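Local structure of putative hydrolase (Bacteroides ovatus, 4HBS) at residues A[243-248]-A[282-287]; A[222-227]-A[275-280]; A[239-244]-A[296-301]; A[247-252]-A[260-265]. The protein is of unknown function but is probably a hydrolase with a five-bladed beta-propeller fold, possibly acting on carbohydrates. All blocks are in the same frame, centred on the assembly; numbering follows the deposited sequence.

Interaction 1: residues A[243-248]-A[282-287]; sequences NYKVAV and DAENST
On strand 245-251, in one blade of the propeller, Lys245, Val246 and Ala247 meet Glu284, Thr287 and Ala283 from the last turn of helix 280-285 and just beyond. Val246 N gives a weak, bent bond to Thr287 OG1 (3.3 Å, 133° at the hydrogen), which faces the strand because it stands anti to the backbone N of its own residue (chi1 -173°). Val246 O in turn receives a CA-H...O contact from Thr287 CA at 3.3 Å. The helix belongs to the connection that leaves this blade after strand 271-274 and leads to the next blade, so the contact folds that connection back on the sheet. Lys245 lays its methylene chain across Glu284, CD 3.8 Å from Glu284 CB, and, bent at its second and fourth torsions, delivers NZ to Asn243 O (2.8 Å, in the carbonyl plane). Lys245 NZ then stands 4.3 Å from Glu284 OE1, too far for a salt bridge, though the charges probably still attract. The Glu284 carboxylate lies beside the Asn243 amide, the planes 27° apart, and its OE2 is hydrogen-bonded to Ser242 OG. Further along the strand, the methyl groups of Ala247 and Ala283 touch, CB to CB 4.3 Å.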
loop_
_atom_site.group_PDB
_atom_site.type_symbol
_atom_site.label_atom_id
_atom_site.label_comp_id
_atom_site.label_asym_id
_atom_site.label_seq_id
_atom_site.Cartn_x
_atom_site.Cartn_y
_atom_site.Cartn_z
ATOM N N ASN A 243 12.500 8.462 -9.718
ATOM C CA ASN A 243 12.630 9.935 -9.698
ATOM C C ASN A 243 11.301 10.599 -10.113
ATOM O O ASN A 243 11.265 11.489 -10.970
ATOM C CB ASN A 243 13.798 10.429 -10.560
ATOM C CG ASN A 243 15.112 10.259 -9.879
ATOM O OD1 ASN A 243 15.673 11.221 -9.341
ATOM N ND2 ASN A 243 15.621 9.032 -9.858
ATOM N N TYR A 244 10.203 10.106 -9.504
ATOM C CA TYR A 244 8.831 10.572 -9.685
ATOM C C TYR A 244 8.316 10.507 -11.153
ATOM O O TYR A 244 7.364 11.210 -11.492
ATOM C CB TYR A 244 8.677 11.979 -9.111
ATOM C CG TYR A 244 9.099 12.066 -7.664
ATOM C CD1 TYR A 244 8.261 11.626 -6.647
ATOM C CD2 TYR A 244 10.362 12.532 -7.312
ATOM C CE1 TYR A 244 8.657 11.672 -5.308
ATOM C CE2 TYR A 244 10.768 12.591 -5.979
ATOM C CZ TYR A 244 9.927 12.122 -4.980
ATOM O OH TYR A 244 10.300 12.204 -3.649
ATOM N N LYS A 245 8.892 9.611 -11.986
ATOM C CA LYS A 245 8.453 9.375 -13.369
ATOM C C LYS A 245 7.792 8.032 -13.352
ATOM O O LYS A 245 8.390 7.105 -12.819
ATOM C CB LYS A 245 9.629 9.428 -14.346
ATOM C CG LYS A 245 10.019 10.859 -14.678
ATOM C CD LYS A 245 11.500 11.047 -14.951
ATOM C CE LYS A 245 11.942 12.469 -14.702
ATOM N NZ LYS A 245 12.259 12.716 -13.262
ATOM N N VAL A 246 6.543 7.919 -13.866
ATOM C CA VAL A 246 5.759 6.674 -13.815
ATOM C C VAL A 246 5.962 5.852 -15.066
ATOM O O VAL A 246 5.571 6.295 -16.138
ATOM C CB VAL A 246 4.250 6.958 -13.620
ATOM C CG1 VAL A 246 3.460 5.658 -13.497
ATOM C CG2 VAL A 246 4.003 7.856 -12.417
ATOM N N ALA A 247 6.534 4.641 -14.932
ATOM C CA ALA A 247 6.738 3.704 -16.047
ATOM C C ALA A 247 5.791 2.513 -15.871
ATOM O O ALA A 247 5.359 2.241 -14.756
ATOM C CB ALA A 247 8.185 3.243 -16.079
ATOM N N VAL A 248 5.473 1.812 -16.953
ATOM C CA VAL A 248 4.543 0.678 -16.906
ATOM C C VAL A 248 5.078 -0.556 -17.684
ATOM O O VAL A 248 5.777 -0.427 -18.699
ATOM C CB VAL A 248 3.143 1.106 -17.438
ATOM C CG1 VAL A 248 3.199 1.512 -18.911
ATOM C CG2 VAL A 248 2.093 0.015 -17.219
ATOM N N ASP A 282 16.284 4.668 -19.384
ATOM C CA ASP A 282 15.239 4.465 -20.392
ATOM C C ASP A 282 13.845 4.411 -19.784
ATOM O O ASP A 282 12.916 4.927 -20.395
ATOM C CB ASP A 282 15.492 3.200 -21.208
ATOM C CG ASP A 282 16.632 3.343 -22.197
ATOM O OD1 ASP A 282 16.761 4.438 -22.811
ATOM O OD2 ASP A 282 17.371 2.354 -22.390
ATOM N N ALA A 283 13.676 3.801 -18.601
ATOM C CA ALA A 283 12.358 3.758 -17.957
ATOM C C ALA A 283 11.878 5.193 -17.602
ATOM O O ALA A 283 10.695 5.483 -17.758
ATOM C CB ALA A 283 12.404 2.886 -16.711
ATOM N N GLU A 284 12.803 6.098 -17.202
ATOM C CA GLU A 284 12.469 7.492 -16.868
ATOM C C GLU A 284 12.096 8.318 -18.125
ATOM O O GLU A 284 11.216 9.185 -18.042
ATOM C CB GLU A 284 13.624 8.150 -16.110
ATOM C CG GLU A 284 13.762 7.602 -14.704
ATOM C CD GLU A 284 14.814 8.271 -13.845
ATOM O OE1 GLU A 284 14.985 9.508 -13.961
ATOM O OE2 GLU A 284 15.415 7.571 -12.998
ATOM N N ASN A 285 12.720 8.023 -19.293
ATOM C CA ASN A 285 12.369 8.696 -20.564
ATOM C C ASN A 285 10.970 8.259 -21.049
ATOM O O ASN A 285 10.356 8.962 -21.850
ATOM C CB ASN A 285 13.401 8.388 -21.678
ATOM C CG ASN A 285 14.803 8.867 -21.387
ATOM O OD1 ASN A 285 15.010 9.915 -20.762
ATOM N ND2 ASN A 285 15.804 8.124 -21.859
ATOM N N SER A 286 10.490 7.082 -20.567
ATOM C CA SER A 286 9.201 6.465 -20.896
ATOM C C SER A 286 8.107 6.763 -19.845
ATOM O O SER A 286 7.253 5.906 -19.596
ATOM C CB SER A 286 9.390 4.953 -20.998
ATOM O OG SER A 286 10.604 4.653 -21.659
ATOM N N THR A 287 8.146 7.951 -19.203
ATOM C CA THR A 287 7.135 8.330 -18.207
ATOM C C THR A 287 5.729 8.331 -18.860
ATOM O O THR A 287 5.594 8.826 -19.984
ATOM C CB THR A 287 7.469 9.693 -17.560
ATOM O OG1 THR A 287 6.555 9.916 -16.491
ATOM C CG2 THR A 287 7.399 10.870 -18.535
#

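Interaction 2: residues A[222-227]-A[275-280]; sequences LGYGDT and TQYPST
Tyr277 OH accepts two backbone N-H groups: a nearly straight bond from Leu222 N (2.9 Å, 165° at the hydrogen) and a weak one from Thr221 N. The phenol arrives there because Tyr277 CG is anti to the backbone N (chi1 168°), which brings the hydroxyl to the start of 222-227. Leu222 crosses the same phenol obliquely, CD1 lying 3.8 Å from Tyr277 CZ, while its other branch, CD2, approaches Thr280 OG1 at 3.8 Å. The second tyrosine, Tyr224, presents a ring edge: Tyr277 CE1 sits near the plane of the Tyr224 ring, 4.0 Å from Tyr224 CE2. Tyr224 and Pro278 reach toward each other from opposite directions, Pro278 CG 3.4 Å from Tyr224 OH, and the same CG touches Leu222 CD1. His220 stacks on the Tyr277 ring, and Tyr262 meets that of Tyr224. A phenylalanine in place of Tyr277 would probably leave the N-H of Leu222 without its acceptor and the aromatic ring without the bond that fixes its position. Tyr224 is itself the second residue of a type II beta turn from Gly223 to Asp226, closed by Asp226 N to Gly223 O, with Gly225 supplying the positive phi. On the other segment Ser279 is the N-cap of helix 280-285, its OG bonded to Asp282 N. Two irregular connections thus pack together, consistent with linkers that enter and leave one blade of the five-bladed beta-propeller.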
loop_
_atom_site.group_PDB
_atom_site.type_symbol
_atom_site.label_atom_id
_atom_site.label_comp_id
_atom_site.label_asym_id
_atom_site.label_seq_id
_atom_site.Cartn_x
_atom_site.Cartn_y
_atom_site.Cartn_z
ATOM N N LEU A 222 14.048 -1.435 -10.795
ATOM C CA LEU A 222 12.740 -0.788 -10.831
ATOM C C LEU A 222 11.696 -1.742 -10.229
ATOM O O LEU A 222 11.779 -2.958 -10.423
ATOM C CB LEU A 222 12.368 -0.416 -12.283
ATOM C CG LEU A 222 13.372 0.473 -13.047
ATOM C CD1 LEU A 222 13.206 0.321 -14.545
ATOM C CD2 LEU A 222 13.226 1.932 -12.653
ATOM N N GLY A 223 10.738 -1.191 -9.497
ATOM C CA GLY A 223 9.712 -1.977 -8.830
ATOM C C GLY A 223 8.443 -2.179 -9.621
ATOM O O GLY A 223 7.371 -1.861 -9.109
ATOM N N TYR A 224 8.528 -2.697 -10.879
ATOM C CA TYR A 224 7.325 -2.955 -11.690
ATOM C C TYR A 224 6.436 -3.919 -10.943
ATOM O O TYR A 224 6.905 -4.993 -10.558
ATOM C CB TYR A 224 7.665 -3.522 -13.069
ATOM C CG TYR A 224 8.273 -2.520 -14.018
ATOM C CD1 TYR A 224 7.490 -1.555 -14.638
ATOM C CD2 TYR A 224 9.620 -2.594 -14.374
ATOM C CE1 TYR A 224 8.032 -0.667 -15.568
ATOM C CE2 TYR A 224 10.176 -1.707 -15.295
ATOM C CZ TYR A 224 9.380 -0.735 -15.882
ATOM O OH TYR A 224 9.895 0.137 -16.813
ATOM N N GLY A 225 5.206 -3.501 -10.668
ATOM C CA GLY A 225 4.237 -4.306 -9.937
ATOM C C GLY A 225 3.980 -3.878 -8.503
ATOM O O GLY A 225 3.158 -4.511 -7.826
ATOM N N ASP A 226 4.654 -2.790 -8.012
ATOM C CA ASP A 226 4.401 -2.265 -6.653
ATOM C C ASP A 226 2.899 -1.942 -6.521
ATOM O O ASP A 226 2.320 -2.118 -5.447
ATOM C CB ASP A 226 5.260 -1.033 -6.361
ATOM C CG ASP A 226 6.731 -1.311 -6.102
ATOM O OD1 ASP A 226 7.060 -2.437 -5.666
ATOM O OD2 ASP A 226 7.554 -0.394 -6.323
ATOM N N THR A 227 2.293 -1.466 -7.634
ATOM C CA THR A 227 0.859 -1.289 -7.826
ATOM C C THR A 227 0.540 -2.053 -9.116
ATOM O O THR A 227 1.443 -2.314 -9.924
ATOM C CB THR A 227 0.428 0.176 -7.856
ATOM O OG1 THR A 227 0.840 0.765 -9.087
ATOM C CG2 THR A 227 0.949 0.953 -6.668
ATOM N N THR A 275 10.213 -7.046 -24.663
ATOM C CA THR A 275 10.371 -8.092 -23.659
ATOM C C THR A 275 11.607 -7.836 -22.781
ATOM O O THR A 275 11.699 -8.431 -21.701
ATOM C CB THR A 275 10.437 -9.450 -24.334
ATOM O OG1 THR A 275 11.283 -9.360 -25.485
ATOM C CG2 THR A 275 9.062 -9.949 -24.734
ATOM N N GLN A 276 12.539 -6.945 -23.214
ATOM C CA GLN A 276 13.756 -6.662 -22.451
ATOM C C GLN A 276 13.509 -5.650 -21.337
ATOM O O GLN A 276 12.943 -4.586 -21.580
ATOM C CB GLN A 276 14.875 -6.143 -23.387
ATOM C CG GLN A 276 16.277 -6.060 -22.745
ATOM C CD GLN A 276 16.798 -7.411 -22.287
ATOM O OE1 GLN A 276 17.132 -8.278 -23.105
ATOM N NE2 GLN A 276 16.896 -7.620 -20.971
ATOM N N TYR A 277 13.972 -5.978 -20.112
ATOM C CA TYR A 277 13.869 -5.086 -18.956
ATOM C C TYR A 277 14.641 -3.793 -19.263
ATOM O O TYR A 277 15.804 -3.875 -19.654
ATOM C CB TYR A 277 14.419 -5.778 -17.702
ATOM C CG TYR A 277 14.608 -4.845 -16.528
ATOM C CD1 TYR A 277 13.519 -4.403 -15.778
ATOM C CD2 TYR A 277 15.873 -4.387 -16.173
ATOM C CE1 TYR A 277 13.688 -3.535 -14.700
ATOM C CE2 TYR A 277 16.054 -3.521 -15.095
ATOM C CZ TYR A 277 14.959 -3.097 -14.363
ATOM O OH TYR A 277 15.139 -2.241 -13.310
ATOM N N PRO A 278 14.015 -2.601 -19.154
ATOM C CA PRO A 278 14.718 -1.375 -19.545
ATOM C C PRO A 278 15.721 -0.880 -18.530
ATOM O O PRO A 278 15.581 -1.146 -17.338
ATOM C CB PRO A 278 13.573 -0.362 -19.673
ATOM C CG PRO A 278 12.601 -0.809 -18.674
ATOM C CD PRO A 278 12.625 -2.302 -18.757
ATOM N N SER A 279 16.687 -0.075 -18.989
ATOM C CA SER A 279 17.619 0.577 -18.076
ATOM C C SER A 279 16.833 1.642 -17.313
ATOM O O SER A 279 15.827 2.133 -17.829
ATOM C CB SER A 279 18.777 1.204 -18.846
ATOM O OG SER A 279 18.325 2.289 -19.638
ATOM N N THR A 280 17.255 1.984 -16.095
ATOM C CA THR A 280 16.572 3.023 -15.298
ATOM C C THR A 280 16.437 4.331 -16.129
ATOM O O THR A 280 15.357 4.920 -16.175
ATOM C CB THR A 280 17.319 3.235 -13.979
ATOM O OG1 THR A 280 17.036 2.116 -13.143
ATOM C CG2 THR A 280 16.931 4.527 -13.274
#

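Interaction 3: residues A[239-244]-A[296-301]; sequences YTTSNY and SMPWVF
Tyr239 and Val300 cross at about a right angle, the valine standing over one face of the ring. Val300 CG2 makes a CH-pi contact 3.9 Å from the centroid of the Tyr239 ring, 23° off the normal and displaced toward the rim, with Tyr239 CZ as its closest ring atom. The other branch, Val300 CG1, lies against Tyr239 OH, whose polar partner is the carbonyl oxygen of Pro328. Tyr239 CG lies beside its backbone N and anti to the carbonyl carbon (chi1 -53°), which sends the ring along strand 298-301. Nearer the backbone, Tyr239 CB is 4.3 Å from Pro298 CG. Two residues on, Thr241 reaches toward the same proline, its methyl CG2 3.8 Å from Pro298 CD. Tyr244, past the end of its strand, touches Ser296 by the ring's CE1, 4.2 Å from Ser296 CB, and is met edge-to-face by Trp315. A leucine at Tyr239 would probably leave the carbonyl of Pro328 without its hydroxyl partner and rob the Val300 methyl of the aromatic face it rests on. Every second residue takes part, Tyr239 and Thr241 opposite Pro298 and Val300, whereas Trp299 and Phe301 point away. The strands run roughly antiparallel at 152°, but their axes come no closer than 7.8 Å: they belong to different sheets, and the contacts between them are made chiefly by side chains. Met297, present as selenomethionine, marks the corner where the chain turns into strand 298-303. This is the face-to-face packing of neighbouring blades characteristic of the beta-propeller.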
loop_
_atom_site.group_PDB
_atom_site.type_symbol
_atom_site.label_atom_id
_atom_site.label_comp_id
_atom_site.label_asym_id
_atom_site.label_seq_id
_atom_site.Cartn_x
_atom_site.Cartn_y
_atom_site.Cartn_z
ATOM N N TYR A 239 2.998 -1.162 -12.525
ATOM C CA TYR A 239 3.573 0.186 -12.541
ATOM C C TYR A 239 4.728 0.332 -11.577
ATOM O O TYR A 239 4.886 -0.459 -10.644
ATOM C CB TYR A 239 2.514 1.250 -12.169
ATOM C CG TYR A 239 1.272 1.168 -13.003
ATOM C CD1 TYR A 239 0.266 0.257 -12.700
ATOM C CD2 TYR A 239 1.131 1.935 -14.150
ATOM C CE1 TYR A 239 -0.849 0.111 -13.520
ATOM C CE2 TYR A 239 0.016 1.807 -14.974
ATOM C CZ TYR A 239 -0.978 0.891 -14.653
ATOM O OH TYR A 239 -2.083 0.724 -15.452
ATOM N N THR A 240 5.501 1.402 -11.777
ATOM C CA THR A 240 6.611 1.777 -10.904
ATOM C C THR A 240 6.958 3.214 -11.153
ATOM O O THR A 240 6.495 3.794 -12.141
ATOM C CB THR A 240 7.852 0.864 -11.110
ATOM O OG1 THR A 240 8.718 0.980 -9.960
ATOM C CG2 THR A 240 8.613 1.156 -12.425
ATOM N N THR A 241 7.764 3.792 -10.257
ATOM C CA THR A 241 8.296 5.129 -10.415
ATOM C C THR A 241 9.779 5.094 -10.183
ATOM O O THR A 241 10.288 4.208 -9.495
ATOM C CB THR A 241 7.624 6.166 -9.497
ATOM O OG1 THR A 241 7.598 5.698 -8.150
ATOM C CG2 THR A 241 6.233 6.538 -9.962
ATOM N N SER A 242 10.472 6.034 -10.814
ATOM C CA SER A 242 11.909 6.262 -10.689
ATOM C C SER A 242 12.102 7.772 -10.808
ATOM O O SER A 242 11.789 8.316 -11.862
ATOM C CB SER A 242 12.673 5.493 -11.766
ATOM O OG SER A 242 14.071 5.490 -11.512
ATOM N N ASN A 243 12.500 8.462 -9.718
ATOM C CA ASN A 243 12.630 9.935 -9.698
ATOM C C ASN A 243 11.301 10.599 -10.113
ATOM O O ASN A 243 11.265 11.489 -10.970
ATOM C CB ASN A 243 13.798 10.429 -10.560
ATOM C CG ASN A 243 15.112 10.259 -9.879
ATOM O OD1 ASN A 243 15.673 11.221 -9.341
ATOM N ND2 ASN A 243 15.621 9.032 -9.858
ATOM N N TYR A 244 10.203 10.106 -9.504
ATOM C CA TYR A 244 8.831 10.572 -9.685
ATOM C C TYR A 244 8.316 10.507 -11.153
ATOM O O TYR A 244 7.364 11.210 -11.492
ATOM C CB TYR A 244 8.677 11.979 -9.111
ATOM C CG TYR A 244 9.099 12.066 -7.664
ATOM C CD1 TYR A 244 8.261 11.626 -6.647
ATOM C CD2 TYR A 244 10.362 12.532 -7.312
ATOM C CE1 TYR A 244 8.657 11.672 -5.308
ATOM C CE2 TYR A 244 10.768 12.591 -5.979
ATOM C CZ TYR A 244 9.927 12.122 -4.980
ATOM O OH TYR A 244 10.300 12.204 -3.649
ATOM N N SER A 296 4.297 9.695 -6.774
ATOM C CA SER A 296 4.818 8.439 -6.227
ATOM C C SER A 296 3.668 7.493 -5.868
ATOM O O SER A 296 2.572 7.945 -5.527
ATOM C CB SER A 296 5.686 8.706 -5.004
ATOM O OG SER A 296 4.914 9.236 -3.941
HETATM N N MSE A 297 3.937 6.179 -5.923
HETATM C CA MSE A 297 2.961 5.127 -5.648
HETATM C C MSE A 297 1.686 5.352 -6.480
HETATM O O MSE A 297 0.613 5.572 -5.923
HETATM C CB MSE A 297 2.645 5.028 -4.121
HETATM C CG MSE A 297 3.609 4.140 -3.363
HETATM SE SE MSE A 297 3.670 2.336 -4.067
HETATM C CE MSE A 297 5.387 1.760 -3.356
ATOM N N PRO A 298 1.798 5.357 -7.822
ATOM C CA PRO A 298 0.610 5.589 -8.656
ATOM C C PRO A 298 -0.320 4.391 -8.633
ATOM O O PRO A 298 0.136 3.276 -8.854
ATOM C CB PRO A 298 1.208 5.803 -10.041
ATOM C CG PRO A 298 2.429 4.991 -10.040
ATOM C CD PRO A 298 2.992 5.124 -8.655
ATOM N N TRP A 299 -1.603 4.613 -8.347
ATOM C CA TRP A 299 -2.622 3.567 -8.311
ATOM C C TRP A 299 -3.516 3.766 -9.457
ATOM O O TRP A 299 -4.204 4.782 -9.485
ATOM C CB TRP A 299 -3.427 3.653 -7.017
ATOM C CG TRP A 299 -2.649 3.202 -5.839
ATOM C CD1 TRP A 299 -1.886 3.971 -5.010
ATOM C CD2 TRP A 299 -2.456 1.851 -5.434
ATOM N NE1 TRP A 299 -1.217 3.175 -4.112
ATOM C CE2 TRP A 299 -1.568 1.863 -4.335
ATOM C CE3 TRP A 299 -2.942 0.620 -5.899
ATOM C CZ2 TRP A 299 -1.188 0.685 -3.669
ATOM C CZ3 TRP A 299 -2.563 -0.540 -5.243
ATOM C CH2 TRP A 299 -1.698 -0.500 -4.144
ATOM N N VAL A 300 -3.545 2.819 -10.416
ATOM C CA VAL A 300 -4.413 2.923 -11.597
ATOM C C VAL A 300 -5.637 1.994 -11.456
ATOM O O VAL A 300 -5.547 0.901 -10.876
ATOM C CB VAL A 300 -3.615 2.636 -12.892
ATOM C CG1 VAL A 300 -4.536 2.559 -14.116
ATOM C CG2 VAL A 300 -2.537 3.704 -13.089
ATOM N N PHE A 301 -6.783 2.485 -11.963
ATOM C CA PHE A 301 -8.057 1.778 -12.013
ATOM C C PHE A 301 -8.928 2.391 -13.132
ATOM O O PHE A 301 -8.669 3.518 -13.539
ATOM C CB PHE A 301 -8.772 1.819 -10.653
ATOM C CG PHE A 301 -9.312 3.180 -10.300
ATOM C CD1 PHE A 301 -8.480 4.162 -9.774
ATOM C CD2 PHE A 301 -10.647 3.496 -10.524
ATOM C CE1 PHE A 301 -8.979 5.430 -9.460
ATOM C CE2 PHE A 301 -11.144 4.766 -10.210
ATOM C CZ PHE A 301 -10.305 5.726 -9.681
#

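Interaction 4: residues A[247-252]-A[260-265]; sequences AVARTA and WEYYVA
Arg250 and Glu261 both set CG between their own backbone N and carbonyl carbon (chi1 83° and 49°) and then run extended, so the two side chains rise side by side from the same face of the sheet and point the same way. There Glu261 OE2 lies in the guanidinium plane of Arg250, at its edge, and takes both NE (2.8 Å) and NH2 (3.1 Å). NE comes to this oxygen on its anti side and NH2 on its syn side, each somewhat out of the carboxylate plane, which is turned 37° from the guanidinium. Below the salt bridge the same residues form a hydrogen-bonded antiparallel pair, Arg250 N to Glu261 O at 2.9 Å and Glu261 N to Arg250 O at 3.0 Å. Val248 shares this face, its CG1 3.7 Å from Tyr263 CB. The other face is less polar: Ala249 CB rests on Tyr262 CD2 at 3.5 Å in a non-hydrogen-bonded pair, and Thr251 CG2 reaches the indole of Trp260, 3.6 Å from its NE1. The strands form a beta hairpin of the blade's central strand and its neighbour on one side. Arg250 NH1 also bonds Tyr237 OH, and Trp273 supplies a cation-pi contact, tying the arginine to strands 236-242 and 271-274. Held through two nitrogens on one oxygen, the guanidinium is probably restrained from turning, the Tyr237 bond helping, and the paired charges probably largely neutralise each other.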
loop_
_atom_site.group_PDB
_atom_site.type_symbol
_atom_site.label_atom_id
_atom_site.label_comp_id
_atom_site.label_asym_id
_atom_site.label_seq_id
_atom_site.Cartn_x
_atom_site.Cartn_y
_atom_site.Cartn_z
ATOM N N ALA A 247 6.534 4.641 -14.932
ATOM C CA ALA A 247 6.738 3.704 -16.047
ATOM C C ALA A 247 5.791 2.513 -15.871
ATOM O O ALA A 247 5.359 2.241 -14.756
ATOM C CB ALA A 247 8.185 3.243 -16.079
ATOM N N VAL A 248 5.473 1.812 -16.953
ATOM C CA VAL A 248 4.543 0.678 -16.906
ATOM C C VAL A 248 5.078 -0.556 -17.684
ATOM O O VAL A 248 5.777 -0.427 -18.699
ATOM C CB VAL A 248 3.143 1.106 -17.438
ATOM C CG1 VAL A 248 3.199 1.512 -18.911
ATOM C CG2 VAL A 248 2.093 0.015 -17.219
ATOM N N ALA A 249 4.729 -1.746 -17.169
ATOM C CA ALA A 249 5.005 -3.053 -17.766
ATOM C C ALA A 249 3.720 -3.856 -17.705
ATOM O O ALA A 249 2.771 -3.392 -17.070
ATOM C CB ALA A 249 6.115 -3.764 -17.012
ATOM N N ARG A 250 3.649 -5.029 -18.344
ATOM C CA ARG A 250 2.429 -5.836 -18.264
ATOM C C ARG A 250 2.718 -7.316 -18.489
ATOM O O ARG A 250 3.674 -7.669 -19.175
ATOM C CB ARG A 250 1.338 -5.333 -19.252
ATOM C CG ARG A 250 1.470 -5.837 -20.694
ATOM C CD ARG A 250 0.517 -5.125 -21.633
ATOM N NE ARG A 250 0.773 -5.452 -23.044
ATOM C CZ ARG A 250 0.182 -4.863 -24.086
ATOM N NH1 ARG A 250 -0.727 -3.910 -23.898
ATOM N NH2 ARG A 250 0.497 -5.221 -25.326
ATOM N N THR A 251 1.843 -8.166 -17.948
ATOM C CA THR A 251 1.938 -9.621 -18.064
ATOM C C THR A 251 1.238 -10.072 -19.337
ATOM O O THR A 251 0.278 -9.433 -19.763
ATOM C CB THR A 251 1.312 -10.267 -16.827
ATOM O OG1 THR A 251 -0.095 -10.008 -16.819
ATOM C CG2 THR A 251 1.941 -9.766 -15.538
ATOM N N ALA A 252 1.701 -11.164 -19.943
ATOM C CA ALA A 252 1.098 -11.674 -21.176
ATOM C C ALA A 252 -0.342 -12.167 -20.953
ATOM O O ALA A 252 -1.216 -11.909 -21.783
ATOM C CB ALA A 252 1.944 -12.795 -21.740
ATOM N N TRP A 260 6.808 -10.942 -19.069
ATOM C CA TRP A 260 6.599 -9.511 -18.901
ATOM C C TRP A 260 7.108 -8.778 -20.118
ATOM O O TRP A 260 8.094 -9.205 -20.729
ATOM C CB TRP A 260 7.328 -8.988 -17.651
ATOM C CG TRP A 260 6.673 -9.323 -16.351
ATOM C CD1 TRP A 260 5.762 -10.310 -16.112
ATOM C CD2 TRP A 260 6.946 -8.714 -15.089
ATOM N NE1 TRP A 260 5.411 -10.316 -14.783
ATOM C CE2 TRP A 260 6.121 -9.344 -14.131
ATOM C CE3 TRP A 260 7.804 -7.686 -14.670
ATOM C CZ2 TRP A 260 6.108 -8.958 -12.789
ATOM C CZ3 TRP A 260 7.793 -7.310 -13.341
ATOM C CH2 TRP A 260 6.985 -7.971 -12.409
ATOM N N GLU A 261 6.428 -7.683 -20.481
ATOM C CA GLU A 261 6.859 -6.792 -21.549
ATOM C C GLU A 261 6.707 -5.378 -21.027
ATOM O O GLU A 261 5.780 -5.091 -20.271
ATOM C CB GLU A 261 6.151 -7.032 -22.878
ATOM C CG GLU A 261 4.646 -7.113 -22.816
ATOM C CD GLU A 261 3.993 -7.214 -24.182
ATOM O OE1 GLU A 261 4.707 -7.497 -25.174
ATOM O OE2 GLU A 261 2.761 -7.003 -24.260
ATOM N N TYR A 262 7.670 -4.526 -21.359
ATOM C CA TYR A 262 7.816 -3.184 -20.821
ATOM C C TYR A 262 7.515 -2.125 -21.858
ATOM O O TYR A 262 8.025 -2.203 -22.973
ATOM C CB TYR A 262 9.269 -3.027 -20.302
ATOM C CG TYR A 262 9.677 -4.152 -19.370
ATOM C CD1 TYR A 262 10.185 -5.347 -19.870
ATOM C CD2 TYR A 262 9.477 -4.055 -17.999
ATOM C CE1 TYR A 262 10.476 -6.419 -19.030
ATOM C CE2 TYR A 262 9.787 -5.113 -17.143
ATOM C CZ TYR A 262 10.304 -6.290 -17.663
ATOM O OH TYR A 262 10.615 -7.356 -16.853
ATOM N N TYR A 263 6.699 -1.126 -21.490
ATOM C CA TYR A 263 6.372 0.004 -22.363
ATOM C C TYR A 263 7.525 0.982 -22.201
ATOM O O TYR A 263 7.696 1.573 -21.125
ATOM C CB TYR A 263 5.016 0.602 -21.963
ATOM C CG TYR A 263 4.314 1.454 -22.998
ATOM C CD1 TYR A 263 4.036 0.953 -24.270
ATOM C CD2 TYR A 263 3.738 2.672 -22.646
ATOM C CE1 TYR A 263 3.280 1.683 -25.187
ATOM C CE2 TYR A 263 3.016 3.427 -23.567
ATOM C CZ TYR A 263 2.766 2.919 -24.831
ATOM O OH TYR A 263 2.057 3.658 -25.748
ATOM N N VAL A 264 8.397 1.041 -23.219
ATOM C CA VAL A 264 9.609 1.851 -23.199
ATOM C C VAL A 264 9.634 2.722 -24.453
ATOM O O VAL A 264 9.187 2.290 -25.516
ATOM C CB VAL A 264 10.888 0.976 -23.018
ATOM C CG1 VAL A 264 10.972 -0.127 -24.047
ATOM C CG2 VAL A 264 12.163 1.814 -23.025
ATOM N N ALA A 265 10.145 3.958 -24.301
ATOM C CA ALA A 265 10.172 4.986 -25.331
ATOM C C ALA A 265 11.497 5.053 -26.078
ATOM O O ALA A 265 12.554 5.179 -25.453
ATOM C CB ALA A 265 9.891 6.334 -24.700
#

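From the N terminus, the linker 222-227 comes first, and interaction 2 closes a loop from it to 275-280 that encloses the strands of one blade. Interaction 4 joins neighbouring strands of that blade and is nested inside this loop. Interaction 3 starts at 239-244, within the same loop, and ends beyond it at 296-301; it therefore crosses interaction 2 and also encloses interaction 4. Interaction 1 leaves from 243-248, sharing Asn243 and Tyr244 with interaction 3 and Ala247 and Val248 with interaction 4, and crosses interaction 2 as well. Together they bind the blade's sheet to its entering linker, to helix 280-285 after it, and to the first strand of the next blade.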